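Local structure of N-terminal acetyltransferase B complex subunit MDM20 (5K04) at residues A[695-698]-A[699-703]; A[171-174]-A[175-179]; A[338-341]-A[342-346]; A[626-629]-A[630-634]; A[231-234]-A[235-239]. The protein serves as the non-catalytic subunit of the NatB N-terminal acetyltransferase complex, probably wrapping its helical scaffold around the catalytic NAT3 subunit. All blocks are in the same frame, centred on the assembly; numbering follows the deposited sequence.

Interaction 1 of 5, residues A[695-698]-A[699-703]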
loop_
_atom_site.group_PDB
_atom_site.type_symbol
_atom_site.label_atom_id
_atom_site.label_comp_id
_atom_site.label_asym_id
_atom_site.label_seq_id
_atom_site.Cartn_x
_atom_site.Cartn_y
_atom_site.Cartn_z
ATOM N N VAL A 695 0.399 -40.836 9.480
ATOM C CA VAL A 695 0.198 -39.566 10.179
ATOM C C VAL A 695 -0.629 -39.714 11.444
ATOM O O VAL A 695 -0.619 -38.806 12.281
ATOM C CB VAL A 695 -0.457 -38.519 9.259
ATOM C CG1 VAL A 695 0.363 -38.332 7.969
ATOM C CG2 VAL A 695 -1.892 -38.893 8.949
ATOM N N LYS A 696 -1.313 -40.853 11.615
ATOM C CA LYS A 696 -2.163 -41.093 12.782
ATOM C C LYS A 696 -1.486 -40.846 14.132
ATOM O O LYS A 696 -2.109 -40.207 14.995
ATOM C CB LYS A 696 -2.722 -42.523 12.706
ATOM C CG LYS A 696 -4.106 -42.611 12.087
ATOM C CD LYS A 696 -5.045 -41.619 12.770
ATOM C CE LYS A 696 -6.453 -41.636 12.176
ATOM N NZ LYS A 696 -7.334 -40.621 12.833
ATOM N N PRO A 697 -0.262 -41.315 14.399
ATOM C CA PRO A 697 0.311 -41.136 15.743
ATOM C C PRO A 697 0.999 -39.797 15.980
ATOM O O PRO A 697 1.536 -39.592 17.077
ATOM C CB PRO A 697 1.325 -42.284 15.835
ATOM C CG PRO A 697 1.793 -42.452 14.436
ATOM C CD PRO A 697 0.592 -42.187 13.564
ATOM N N PHE A 698 0.995 -38.890 14.996
ATOM C CA PHE A 698 1.721 -37.627 15.131
ATOM C C PHE A 698 1.266 -36.858 16.364
ATOM O O PHE A 698 2.089 -36.348 17.135
ATOM C CB PHE A 698 1.530 -36.760 13.877
ATOM C CG PHE A 698 2.343 -37.207 12.687
ATOM C CD1 PHE A 698 3.154 -38.329 12.752
ATOM C CD2 PHE A 698 2.296 -36.502 11.506
ATOM C CE1 PHE A 698 3.902 -38.721 11.657
ATOM C CE2 PHE A 698 3.037 -36.887 10.414
ATOM C CZ PHE A 698 3.840 -37.994 10.492
ATOM N N GLY A 699 -0.052 -36.743 16.549
ATOM C CA GLY A 699 -0.566 -35.955 17.658
ATOM C C GLY A 699 -0.101 -36.492 18.995
ATOM O O GLY A 699 0.406 -35.743 19.834
ATOM N N LYS A 700 -0.236 -37.808 19.195
ATOM C CA LYS A 700 0.303 -38.427 20.403
ATOM C C LYS A 700 1.807 -38.203 20.513
ATOM O O LYS A 700 2.318 -37.846 21.583
ATOM C CB LYS A 700 -0.015 -39.922 20.410
ATOM C CG LYS A 700 0.652 -40.683 21.534
ATOM C CD LYS A 700 0.274 -42.156 21.504
ATOM C CE LYS A 700 0.709 -42.870 22.785
ATOM N NZ LYS A 700 0.364 -44.331 22.778
ATOM N N GLU A 701 2.533 -38.388 19.409
ATOM C CA GLU A 701 3.990 -38.360 19.479
ATOM C C GLU A 701 4.513 -36.948 19.740
ATOM O O GLU A 701 5.505 -36.785 20.464
ATOM C CB GLU A 701 4.580 -38.985 18.206
ATOM C CG GLU A 701 4.432 -40.531 18.200
ATOM C CD GLU A 701 4.671 -41.191 16.840
ATOM O OE1 GLU A 701 4.869 -40.483 15.837
ATOM O OE2 GLU A 701 4.656 -42.439 16.768
ATOM N N PHE A 702 3.842 -35.918 19.205
ATOM C CA PHE A 702 4.293 -34.544 19.445
ATOM C C PHE A 702 3.904 -34.058 20.845
ATOM O O PHE A 702 4.672 -33.335 21.490
ATOM C CB PHE A 702 3.759 -33.599 18.345
ATOM C CG PHE A 702 4.631 -33.561 17.102
ATOM C CD1 PHE A 702 4.512 -34.538 16.109
ATOM C CD2 PHE A 702 5.600 -32.586 16.952
ATOM C CE1 PHE A 702 5.342 -34.527 14.976
ATOM C CE2 PHE A 702 6.435 -32.562 15.821
ATOM C CZ PHE A 702 6.301 -33.532 14.828
ATOM N N LYS A 703 2.730 -34.458 21.333
ATOM C CA LYS A 703 2.359 -34.161 22.716
ATOM C C LYS A 703 3.396 -34.681 23.703
ATOM O O LYS A 703 3.770 -33.977 24.645
ATOM C CB LYS A 703 0.989 -34.747 23.025
ATOM C CG LYS A 703 -0.139 -34.034 22.287
ATOM C CD LYS A 703 -1.453 -34.804 22.352
ATOM C CE LYS A 703 -2.544 -34.030 21.612
ATOM N NZ LYS A 703 -3.855 -34.730 21.651
HETATM O O HOH W 1 -1.770 -39.618 17.741
#

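Interaction 2 of 5, residues A[171-174]-A[175-179]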
loop_
_atom_site.group_PDB
_atom_site.type_symbol
_atom_site.label_atom_id
_atom_site.label_comp_id
_atom_site.label_asym_id
_atom_site.label_seq_id
_atom_site.Cartn_x
_atom_site.Cartn_y
_atom_site.Cartn_z
ATOM N N LEU A 171 3.685 11.877 -32.094
ATOM C CA LEU A 171 2.243 11.754 -32.304
ATOM C C LEU A 171 1.469 12.404 -31.165
ATOM O O LEU A 171 0.418 13.013 -31.390
ATOM C CB LEU A 171 1.847 10.279 -32.463
ATOM C CG LEU A 171 2.314 9.541 -33.729
ATOM C CD1 LEU A 171 2.127 8.057 -33.563
ATOM C CD2 LEU A 171 1.596 10.007 -35.004
ATOM N N GLY A 172 1.966 12.283 -29.932
ATOM C CA GLY A 172 1.268 12.900 -28.814
ATOM C C GLY A 172 1.363 14.412 -28.850
ATOM O O GLY A 172 0.380 15.115 -28.595
ATOM N N LYS A 173 2.554 14.928 -29.166
ATOM C CA LYS A 173 2.764 16.364 -29.267
ATOM C C LYS A 173 1.849 16.976 -30.316
ATOM O O LYS A 173 1.211 18.008 -30.083
ATOM C CB LYS A 173 4.234 16.648 -29.606
ATOM C CG LYS A 173 4.598 18.115 -29.578
ATOM C CD LYS A 173 5.826 18.424 -30.415
ATOM C CE LYS A 173 7.108 18.325 -29.626
ATOM N NZ LYS A 173 8.250 18.861 -30.427
ATOM N N LYS A 174 1.761 16.332 -31.475
ATOM C CA LYS A 174 0.988 16.872 -32.588
ATOM C C LYS A 174 -0.513 16.811 -32.312
ATOM O O LYS A 174 -1.257 17.708 -32.716
ATOM C CB LYS A 174 1.365 16.105 -33.859
ATOM C CG LYS A 174 0.441 16.269 -35.039
ATOM C CD LYS A 174 0.859 15.313 -36.151
ATOM C CE LYS A 174 1.006 13.879 -35.630
ATOM N NZ LYS A 174 1.615 12.949 -36.635
ATOM N N LEU A 175 -0.976 15.762 -31.631
ATOM C CA LEU A 175 -2.375 15.698 -31.212
ATOM C C LEU A 175 -2.724 16.842 -30.275
ATOM O O LEU A 175 -3.799 17.441 -30.386
ATOM C CB LEU A 175 -2.651 14.370 -30.508
ATOM C CG LEU A 175 -2.743 13.140 -31.391
ATOM C CD1 LEU A 175 -2.594 11.907 -30.551
ATOM C CD2 LEU A 175 -4.072 13.152 -32.134
ATOM N N MET A 176 -1.830 17.140 -29.323
ATOM C CA MET A 176 -2.073 18.219 -28.369
ATOM C C MET A 176 -2.004 19.582 -29.049
ATOM O O MET A 176 -2.838 20.456 -28.788
ATOM C CB MET A 176 -1.083 18.127 -27.192
ATOM C CG MET A 176 -1.361 16.907 -26.227
ATOM S SD MET A 176 -3.045 16.730 -25.743
ATOM C CE MET A 176 -3.189 18.351 -25.066
ATOM N N GLU A 177 -1.027 19.774 -29.944
ATOM C CA GLU A 177 -0.954 21.026 -30.688
ATOM C C GLU A 177 -2.249 21.278 -31.452
ATOM O O GLU A 177 -2.695 22.428 -31.546
ATOM C CB GLU A 177 0.286 21.015 -31.603
ATOM C CG GLU A 177 1.621 21.141 -30.790
ATOM C CD GLU A 177 2.926 20.847 -31.562
ATOM O OE1 GLU A 177 2.879 20.392 -32.731
ATOM O OE2 GLU A 177 4.014 21.082 -30.970
ATOM N N GLY A 178 -2.914 20.214 -31.924
ATOM C CA GLY A 178 -4.197 20.341 -32.615
ATOM C C GLY A 178 -5.334 20.890 -31.757
ATOM O O GLY A 178 -6.356 21.310 -32.311
ATOM N N LEU A 179 -5.173 20.905 -30.431
ATOM C CA LEU A 179 -6.215 21.322 -29.495
ATOM C C LEU A 179 -6.038 22.752 -29.006
ATOM O O LEU A 179 -6.847 23.224 -28.201
ATOM C CB LEU A 179 -6.251 20.383 -28.294
ATOM C CG LEU A 179 -6.518 18.930 -28.688
ATOM C CD1 LEU A 179 -6.463 18.009 -27.472
ATOM C CD2 LEU A 179 -7.867 18.838 -29.400
HETATM O O HOH W 2 6.605 21.512 -30.939
#

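Interaction 3 of 5, residues A[338-341]-A[342-346]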
loop_
_atom_site.group_PDB
_atom_site.type_symbol
_atom_site.label_atom_id
_atom_site.label_comp_id
_atom_site.label_asym_id
_atom_site.label_seq_id
_atom_site.Cartn_x
_atom_site.Cartn_y
_atom_site.Cartn_z
ATOM N N ILE A 338 11.495 18.111 25.141
ATOM C CA ILE A 338 11.855 17.973 23.728
ATOM C C ILE A 338 13.271 18.499 23.447
ATOM O O ILE A 338 13.998 17.935 22.619
ATOM C CB ILE A 338 10.779 18.646 22.857
ATOM C CG1 ILE A 338 9.509 17.768 22.877
ATOM C CG2 ILE A 338 11.287 18.875 21.420
ATOM C CD1 ILE A 338 8.273 18.413 22.299
ATOM N N THR A 339 13.701 19.551 24.148
ATOM C CA THR A 339 15.108 19.942 24.102
ATOM C C THR A 339 16.004 18.760 24.448
ATOM O O THR A 339 16.994 18.500 23.759
ATOM C CB THR A 339 15.363 21.108 25.062
ATOM O OG1 THR A 339 14.510 22.207 24.726
ATOM C CG2 THR A 339 16.831 21.571 25.014
ATOM N N VAL A 340 15.648 18.008 25.494
ATOM C CA VAL A 340 16.454 16.858 25.891
ATOM C C VAL A 340 16.390 15.759 24.833
ATOM O O VAL A 340 17.398 15.113 24.526
ATOM C CB VAL A 340 16.002 16.356 27.272
ATOM C CG1 VAL A 340 16.786 15.101 27.680
ATOM C CG2 VAL A 340 16.185 17.456 28.304
ATOM N N VAL A 341 15.210 15.536 24.257
ATOM C CA VAL A 341 15.061 14.511 23.229
ATOM C C VAL A 341 15.988 14.808 22.053
ATOM O O VAL A 341 16.711 13.927 21.570
ATOM C CB VAL A 341 13.586 14.413 22.791
ATOM C CG1 VAL A 341 13.446 13.707 21.449
ATOM C CG2 VAL A 341 12.770 13.705 23.851
ATOM N N ASN A 342 15.989 16.058 21.587
ATOM C CA ASN A 342 16.849 16.426 20.467
ATOM C C ASN A 342 18.320 16.269 20.833
ATOM O O ASN A 342 19.097 15.672 20.078
ATOM C CB ASN A 342 16.534 17.857 20.019
ATOM C CG ASN A 342 15.253 17.939 19.162
ATOM O OD1 ASN A 342 15.074 17.168 18.227
ATOM N ND2 ASN A 342 14.364 18.869 19.505
ATOM N N ASN A 343 18.707 16.756 22.021
ATOM C CA ASN A 343 20.101 16.661 22.459
ATOM C C ASN A 343 20.561 15.213 22.555
ATOM O O ASN A 343 21.663 14.877 22.107
ATOM C CB ASN A 343 20.284 17.363 23.804
ATOM C CG ASN A 343 20.068 18.856 23.711
ATOM O OD1 ASN A 343 19.889 19.399 22.619
ATOM N ND2 ASN A 343 20.071 19.531 24.856
ATOM N N ARG A 344 19.728 14.334 23.123
ATOM C CA ARG A 344 20.100 12.923 23.214
ATOM C C ARG A 344 20.224 12.288 21.833
ATOM O O ARG A 344 21.039 11.380 21.633
ATOM C CB ARG A 344 19.081 12.166 24.055
ATOM C CG ARG A 344 19.071 12.569 25.523
ATOM C CD ARG A 344 20.235 11.953 26.272
ATOM N NE ARG A 344 20.304 12.430 27.654
ATOM C CZ ARG A 344 20.071 11.675 28.723
ATOM N NH1 ARG A 344 19.761 10.392 28.578
ATOM N NH2 ARG A 344 20.145 12.204 29.931
ATOM N N LYS A 345 19.417 12.747 20.874
ATOM C CA LYS A 345 19.559 12.280 19.498
ATOM C C LYS A 345 20.842 12.808 18.870
ATOM O O LYS A 345 21.549 12.067 18.180
ATOM C CB LYS A 345 18.353 12.715 18.679
ATOM C CG LYS A 345 17.090 11.937 18.979
ATOM C CD LYS A 345 15.881 12.698 18.490
ATOM C CE LYS A 345 15.150 11.954 17.431
ATOM N NZ LYS A 345 13.715 12.312 17.509
ATOM N N PHE A 346 21.156 14.087 19.096
ATOM C CA PHE A 346 22.358 14.657 18.503
ATOM C C PHE A 346 23.603 13.894 18.948
ATOM O O PHE A 346 24.481 13.600 18.128
ATOM C CB PHE A 346 22.469 16.139 18.850
ATOM C CG PHE A 346 21.533 17.026 18.070
ATOM C CD1 PHE A 346 21.636 17.118 16.682
ATOM C CD2 PHE A 346 20.568 17.791 18.717
ATOM C CE1 PHE A 346 20.776 17.931 15.946
ATOM C CE2 PHE A 346 19.708 18.619 18.001
ATOM C CZ PHE A 346 19.809 18.683 16.608
#

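Interaction 4 of 5, residues A[626-629]-A[630-634]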
loop_
_atom_site.group_PDB
_atom_site.type_symbol
_atom_site.label_atom_id
_atom_site.label_comp_id
_atom_site.label_asym_id
_atom_site.label_seq_id
_atom_site.Cartn_x
_atom_site.Cartn_y
_atom_site.Cartn_z
ATOM N N THR A 626 -1.231 -36.613 -11.050
ATOM C CA THR A 626 -0.667 -36.871 -12.363
ATOM C C THR A 626 -0.685 -38.362 -12.641
ATOM O O THR A 626 -0.824 -39.189 -11.741
ATOM C CB THR A 626 0.775 -36.346 -12.515
ATOM O OG1 THR A 626 1.672 -37.114 -11.702
ATOM C CG2 THR A 626 0.841 -34.889 -12.113
ATOM N N LYS A 627 -0.537 -38.681 -13.918
ATOM C CA LYS A 627 -0.467 -40.053 -14.386
ATOM C C LYS A 627 1.001 -40.449 -14.431
ATOM O O LYS A 627 1.791 -39.849 -15.167
ATOM C CB LYS A 627 -1.129 -40.163 -15.757
ATOM C CG LYS A 627 -1.624 -41.542 -16.130
ATOM C CD LYS A 627 -2.571 -41.444 -17.321
ATOM C CE LYS A 627 -2.833 -42.800 -17.962
ATOM N NZ LYS A 627 -1.653 -43.289 -18.734
ATOM N N LEU A 628 1.374 -41.430 -13.615
ATOM C CA LEU A 628 2.746 -41.906 -13.528
ATOM C C LEU A 628 2.780 -43.403 -13.790
ATOM O O LEU A 628 1.816 -44.120 -13.503
ATOM C CB LEU A 628 3.368 -41.621 -12.150
ATOM C CG LEU A 628 3.420 -40.164 -11.680
ATOM C CD1 LEU A 628 3.704 -40.097 -10.167
ATOM C CD2 LEU A 628 4.455 -39.367 -12.475
ATOM N N ASN A 629 3.897 -43.873 -14.340
ATOM C CA ASN A 629 4.101 -45.298 -14.374
ATOM C C ASN A 629 4.304 -45.766 -12.939
ATOM O O ASN A 629 4.540 -44.952 -12.040
ATOM C CB ASN A 629 5.278 -45.670 -15.281
ATOM C CG ASN A 629 6.629 -45.260 -14.717
ATOM O OD1 ASN A 629 6.966 -45.527 -13.560
ATOM N ND2 ASN A 629 7.431 -44.627 -15.562
ATOM N N PRO A 630 4.192 -47.071 -12.688
ATOM C CA PRO A 630 4.246 -47.536 -11.294
ATOM C C PRO A 630 5.588 -47.280 -10.611
ATOM O O PRO A 630 5.625 -47.127 -9.384
ATOM C CB PRO A 630 3.941 -49.037 -11.424
ATOM C CG PRO A 630 3.249 -49.196 -12.721
ATOM C CD PRO A 630 3.846 -48.160 -13.617
ATOM N N GLN A 631 6.691 -47.206 -11.369
ATOM C CA GLN A 631 8.005 -47.010 -10.751
ATOM C C GLN A 631 8.208 -45.573 -10.281
ATOM O O GLN A 631 8.782 -45.344 -9.213
ATOM C CB GLN A 631 9.116 -47.407 -11.723
ATOM C CG GLN A 631 9.150 -48.892 -12.040
ATOM C CD GLN A 631 8.046 -49.307 -12.992
ATOM O OE1 GLN A 631 7.388 -48.464 -13.611
ATOM N NE2 GLN A 631 7.830 -50.610 -13.107
ATOM N N GLU A 632 7.756 -44.595 -11.069
ATOM C CA GLU A 632 7.815 -43.208 -10.626
ATOM C C GLU A 632 6.960 -43.009 -9.382
ATOM O O GLU A 632 7.389 -42.362 -8.420
ATOM C CB GLU A 632 7.366 -42.280 -11.759
ATOM C CG GLU A 632 8.164 -42.449 -13.052
ATOM C CD GLU A 632 7.498 -41.794 -14.254
ATOM O OE1 GLU A 632 6.271 -41.970 -14.434
ATOM O OE2 GLU A 632 8.202 -41.100 -15.018
ATOM N N THR A 633 5.748 -43.584 -9.384
ATOM C CA THR A 633 4.863 -43.550 -8.219
ATOM C C THR A 633 5.575 -44.064 -6.967
ATOM O O THR A 633 5.529 -43.442 -5.895
ATOM C CB THR A 633 3.610 -44.398 -8.503
ATOM O OG1 THR A 633 2.982 -43.966 -9.718
ATOM C CG2 THR A 633 2.611 -44.309 -7.356
ATOM N N GLN A 634 6.252 -45.209 -7.098
ATOM C CA GLN A 634 6.861 -45.859 -5.945
ATOM C C GLN A 634 8.050 -45.064 -5.421
ATOM O O GLN A 634 8.250 -44.981 -4.203
ATOM C CB GLN A 634 7.258 -47.289 -6.316
ATOM C CG GLN A 634 6.068 -48.213 -6.383
ATOM C CD GLN A 634 5.357 -48.291 -5.030
ATOM O OE1 GLN A 634 5.992 -48.503 -3.997
ATOM N NE2 GLN A 634 4.044 -48.102 -5.034
#

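Interaction 5 of 5, residues A[231-234]-A[235-239]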
loop_
_atom_site.group_PDB
_atom_site.type_symbol
_atom_site.label_atom_id
_atom_site.label_comp_id
_atom_site.label_asym_id
_atom_site.label_seq_id
_atom_site.Cartn_x
_atom_site.Cartn_y
_atom_site.Cartn_z
ATOM N N ALA A 231 15.106 34.240 -15.050
ATOM C CA ALA A 231 13.665 34.029 -15.067
ATOM C C ALA A 231 13.188 33.313 -13.811
ATOM O O ALA A 231 12.060 33.533 -13.358
ATOM C CB ALA A 231 13.258 33.241 -16.317
ATOM N N LEU A 232 14.022 32.450 -13.247
ATOM C CA LEU A 232 13.606 31.657 -12.101
ATOM C C LEU A 232 13.716 32.443 -10.808
ATOM O O LEU A 232 12.888 32.270 -9.911
ATOM C CB LEU A 232 14.462 30.404 -12.022
ATOM C CG LEU A 232 14.338 29.522 -10.796
ATOM C CD1 LEU A 232 12.963 28.865 -10.733
ATOM C CD2 LEU A 232 15.445 28.490 -10.840
ATOM N N HIS A 233 14.741 33.294 -10.705
ATOM C CA HIS A 233 14.914 34.133 -9.530
ATOM C C HIS A 233 13.767 35.121 -9.423
ATOM O O HIS A 233 13.170 35.293 -8.352
ATOM C CB HIS A 233 16.253 34.870 -9.600
ATOM C CG HIS A 233 16.611 35.579 -8.330
ATOM N ND1 HIS A 233 16.838 34.911 -7.143
ATOM C CD2 HIS A 233 16.755 36.897 -8.055
ATOM C CE1 HIS A 233 17.118 35.788 -6.198
ATOM N NE2 HIS A 233 17.071 37.000 -6.724
ATOM N N ALA A 234 13.428 35.749 -10.549
ATOM C CA ALA A 234 12.247 36.601 -10.621
ATOM C C ALA A 234 10.986 35.824 -10.272
ATOM O O ALA A 234 10.156 36.290 -9.483
ATOM C CB ALA A 234 12.138 37.217 -12.020
ATOM N N TYR A 235 10.823 34.629 -10.842
ATOM C CA TYR A 235 9.589 33.875 -10.615
ATOM C C TYR A 235 9.477 33.434 -9.155
ATOM O O TYR A 235 8.464 33.701 -8.495
ATOM C CB TYR A 235 9.514 32.680 -11.577
ATOM C CG TYR A 235 8.191 31.917 -11.540
ATOM C CD1 TYR A 235 7.035 32.453 -12.107
ATOM C CD2 TYR A 235 8.101 30.652 -10.954
ATOM C CE1 TYR A 235 5.810 31.757 -12.071
ATOM C CE2 TYR A 235 6.881 29.947 -10.923
ATOM C CZ TYR A 235 5.744 30.517 -11.476
ATOM O OH TYR A 235 4.550 29.849 -11.446
ATOM N N THR A 236 10.525 32.793 -8.621
ATOM C CA THR A 236 10.487 32.342 -7.231
ATOM C C THR A 236 10.298 33.511 -6.268
ATOM O O THR A 236 9.508 33.417 -5.320
ATOM C CB THR A 236 11.756 31.554 -6.883
ATOM O OG1 THR A 236 12.928 32.348 -7.118
ATOM C CG2 THR A 236 11.834 30.283 -7.710
ATOM N N GLU A 237 11.003 34.623 -6.504
ATOM C CA GLU A 237 10.837 35.799 -5.651
ATOM C C GLU A 237 9.379 36.254 -5.609
ATOM O O GLU A 237 8.863 36.610 -4.541
ATOM C CB GLU A 237 11.751 36.937 -6.129
ATOM C CG GLU A 237 11.656 38.212 -5.307
ATOM C CD GLU A 237 12.914 39.066 -5.360
ATOM O OE1 GLU A 237 12.787 40.287 -5.557
ATOM O OE2 GLU A 237 14.023 38.521 -5.192
ATOM N N LYS A 238 8.691 36.216 -6.755
ATOM C CA LYS A 238 7.264 36.528 -6.773
ATOM C C LYS A 238 6.486 35.592 -5.852
ATOM O O LYS A 238 5.700 36.044 -5.008
ATOM C CB LYS A 238 6.723 36.452 -8.205
ATOM C CG LYS A 238 5.254 36.842 -8.329
ATOM C CD LYS A 238 4.630 36.412 -9.667
ATOM C CE LYS A 238 4.375 34.891 -9.742
ATOM N NZ LYS A 238 3.250 34.518 -10.677
ATOM N N LEU A 239 6.687 34.276 -6.009
ATOM C CA LEU A 239 5.953 33.314 -5.192
ATOM C C LEU A 239 6.197 33.553 -3.715
ATOM O O LEU A 239 5.258 33.521 -2.913
ATOM C CB LEU A 239 6.353 31.884 -5.551
ATOM C CG LEU A 239 6.043 31.382 -6.951
ATOM C CD1 LEU A 239 6.428 29.909 -7.076
ATOM C CD2 LEU A 239 4.582 31.613 -7.271
#

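Interaction 1 of 5, residues A[695-698]-A[699-703]
The opening turn of helix 698-703, entered through a type I beta turn from V695 to F698, brings P697 and F698 against E701 and F702. P697 O accepts from the backbone N of E701 at 2.8 Å, and F698 O accepts from F702 N at 2.7 Å; the turn's own carbonyls thus receive these helical amides. E701 runs side by side with P697: its CG is anti to the carbonyl carbon (chi1 -74°) and the chain beyond is extended, which lays the carboxylate against the pyrrolidine ring with OE2 3.5 Å from P697 CB. The other oxygen, OE1, sits at the edge of the F698 ring, 4.1 Å from F698 CD1, and also has a weak hydrogen bond with T646 OG1. One face of the F698 ring is covered by V695 CA, 3.8 Å above its centre. F702 presents a ring edge to the backbone, CD1 being 3.2 Å from F698 O. A water donates to K696 O and accepts from K700 N, each at 2.8 Å, bridging the turn to a helix-start amide. Both phenyl groups are buried, F698 on I673 and F702 on L666 and L669 of helix 661-682. The beta turn joins helix 686-695 to helix 698-703, a tight helix-to-helix link in this all-helical subunit.

Interaction 2 of 5, residues A[171-174]-A[175-179]
K173 and E177, one helical turn apart near the end of helix 162-177, are linked through a water. K173 NZ and E177 OE2 are 4.8 Å apart, too far for direct contact, and the water donates to E177 OE2 at 2.6 Å and accepts from K173 NZ at 3.2 Å. Each group also has a partner further along the chain, a salt bridge from K173 to E199 and a hydrogen bond between E177 OE2 and Y191 OH. A kink at the third torsion of the lysine (chi3 -90°) carries NZ aside, and the methylenes meet the carboxylate, with E177 OE2 3.3 Å from K173 CD. E177 in turn lays CG 3.2 Å from K173 O. Such i to i+4 pairing belongs to the alpha-helix, here one of many in an all-helical scaffold. The backbone bonds follow the same spacing: L175 N to L171 O and M176 N to G172 O are joined by a third. That one runs from E177 N to K173 O at 2.9 Å. G178 N to K174 O continues the series with a more bent N-H (145°). L175 lays CD1 3.3 Å from the carbonyl O of L171. In the apolar packing, L171 lies on F153 and L175 on Y149 of helix 143-157, while the buried M176 reaches L147 and A150 of that helix and V190 and Y191 of helix 185-192.

Interaction 3 of 5, residues A[338-341]-A[342-346]
R344 N donates to V340 O at 2.8 Å with a nearly straight N-H (167°), one of the i to i+4 backbone bonds of helix 337-346. The helix belongs to the all-helical scaffold of the NatB non-catalytic subunit and is largely buried. Down its length, side chains four residues apart lie alongside one another and point the same way. N342 keeps CG anti to its carbonyl carbon (chi1 -78°), bringing ND2 to 3.6 Å from the CG2 methyl of I338. Its amide is gripped from outside the helix: ND2 donates to K308 O and N306 O, and OD1 accepts from Y312 N, which together fix its rotation. N343 repeats the pose beside T339, its CG 3.1 Å from T339 O and its ND2 3.8 Å from T339 CG2. N343 OD1 is hydrogen-bonded to Y302 OH, and T339 OG1 to N306 OD1, so both polar ends are tied to neighbouring segments. R344 bends at its second torsion and sends its guanidinium to a salt bridge with D354 and a hydrogen bond with N352 OD1; its CG touches V340 CG1 at 4.0 Å. K345 touches R378 of helix 372-383 and packs on Q83 of the NAT3 chain, which places this helix at the subunit interface. Its own aliphatic chain returns to the preceding turn, CD resting 4.0 Å from the CG1 methyl of V341.

Interaction 4 of 5, residues A[626-629]-A[630-634]
N629 and E632 form a capping box, in which each residue's side chain accepts from the other's backbone amide. N629 is the N-cap of helix 630-643. Its OD1 takes E632 N at 2.8 Å and an almost straight 166°, and it also takes Q631 N in a weak, strongly bent bond. The return bond runs from N629 N to E632 OE1, 3.0 Å long, reaching the carboxylate on its anti side and 20° out of its plane. Placing CG between the backbone N and the carbonyl carbon (chi1 70°) swings the asparagine amide back over the helix start, where its plane stacks on the carboxylate of E632. The negative carboxylate at this end should suit the helix dipole. N629 O is used twice as well, by T633: T633 N donates at 3.2 Å, whereas OG1 arrives from above the carbonyl plane at 3.0 Å. Thus four N-H groups and one hydroxyl are engaged around a single residue. The aliphatic L628 lies obliquely across these polar groups, its CB 3.4 Å from T633 OG1 and its CD2 3.7 Å from E632 OE1. P630, the first residue of the helix, follows the cap directly. The contact lies at the surface, in the short loop that follows helix 608-625, whose last turn is reached by T626 OG1 through K622 O, and leads into helix 630-643.

Interaction 5 of 5, residues A[231-234]-A[235-239]
T236 turns OG1 between its backbone N and carbonyl carbon (chi1 57°), which brings the hydroxyl back to L232 O, while L232 holds CG anti to its N (chi1 172°) and carries CD1 across to the T236 CG2 methyl. The hydroxyl donates to L232 O at 2.8 Å, and T236 N donates to the same oxygen at 2.7 Å, the two arriving from opposite faces of its carbonyl plane. The one oxygen thus accepts from both donors, which helps hold the threonine rotamer. T236 CG2 meets L232 CD1 at 3.5 Å, the tight apolar part of the contact. This is the middle of helix 229-242, lodged between helix 213-225 and helix 248-260 in the manner of an alpha-solenoid: L232 and T236 pack on M220 of the former, and T236 also on L253 of the latter. Y235 faces the former too, its ring edge-to-face with Y219. H233 and E237 approach without a direct bond, H233 NE2 standing 3.7 Å from E237 OE2. Imidazole and carboxylate planes are steeply turned against each other, by 73°. W254 ties this pair together, its NE1 hydrogen-bonded to E237 OE2 and its ring stacked on that of H233, which probably helps position both. Plain backbone bonds complete the turn, E237 N to H233 O at 2.9 Å and K238 N to A234 O at 3.1 Å.

How the interactions relate
All five contacts are local ones within helices or at their ends, and none touches another. They fall along the chain in the order interaction 2, 5, 3, 4 and 1. Interactions 2 and 5 lie on the same side of the chain's centre, about 30 Å apart between centres; interactions 1 and 4, both at helix starts, pair likewise at about 29 Å. Interaction 1 lies on the opposite side of the chain's centre from both 2 and 5, its centre about 77 Å from that of interaction 5. Interaction 3, its centre about 37 Å from that of interaction 5, lies near the cofactor: the I338 side chain is about 10 Å from the bound coenzyme A, and K345 touches NAT3.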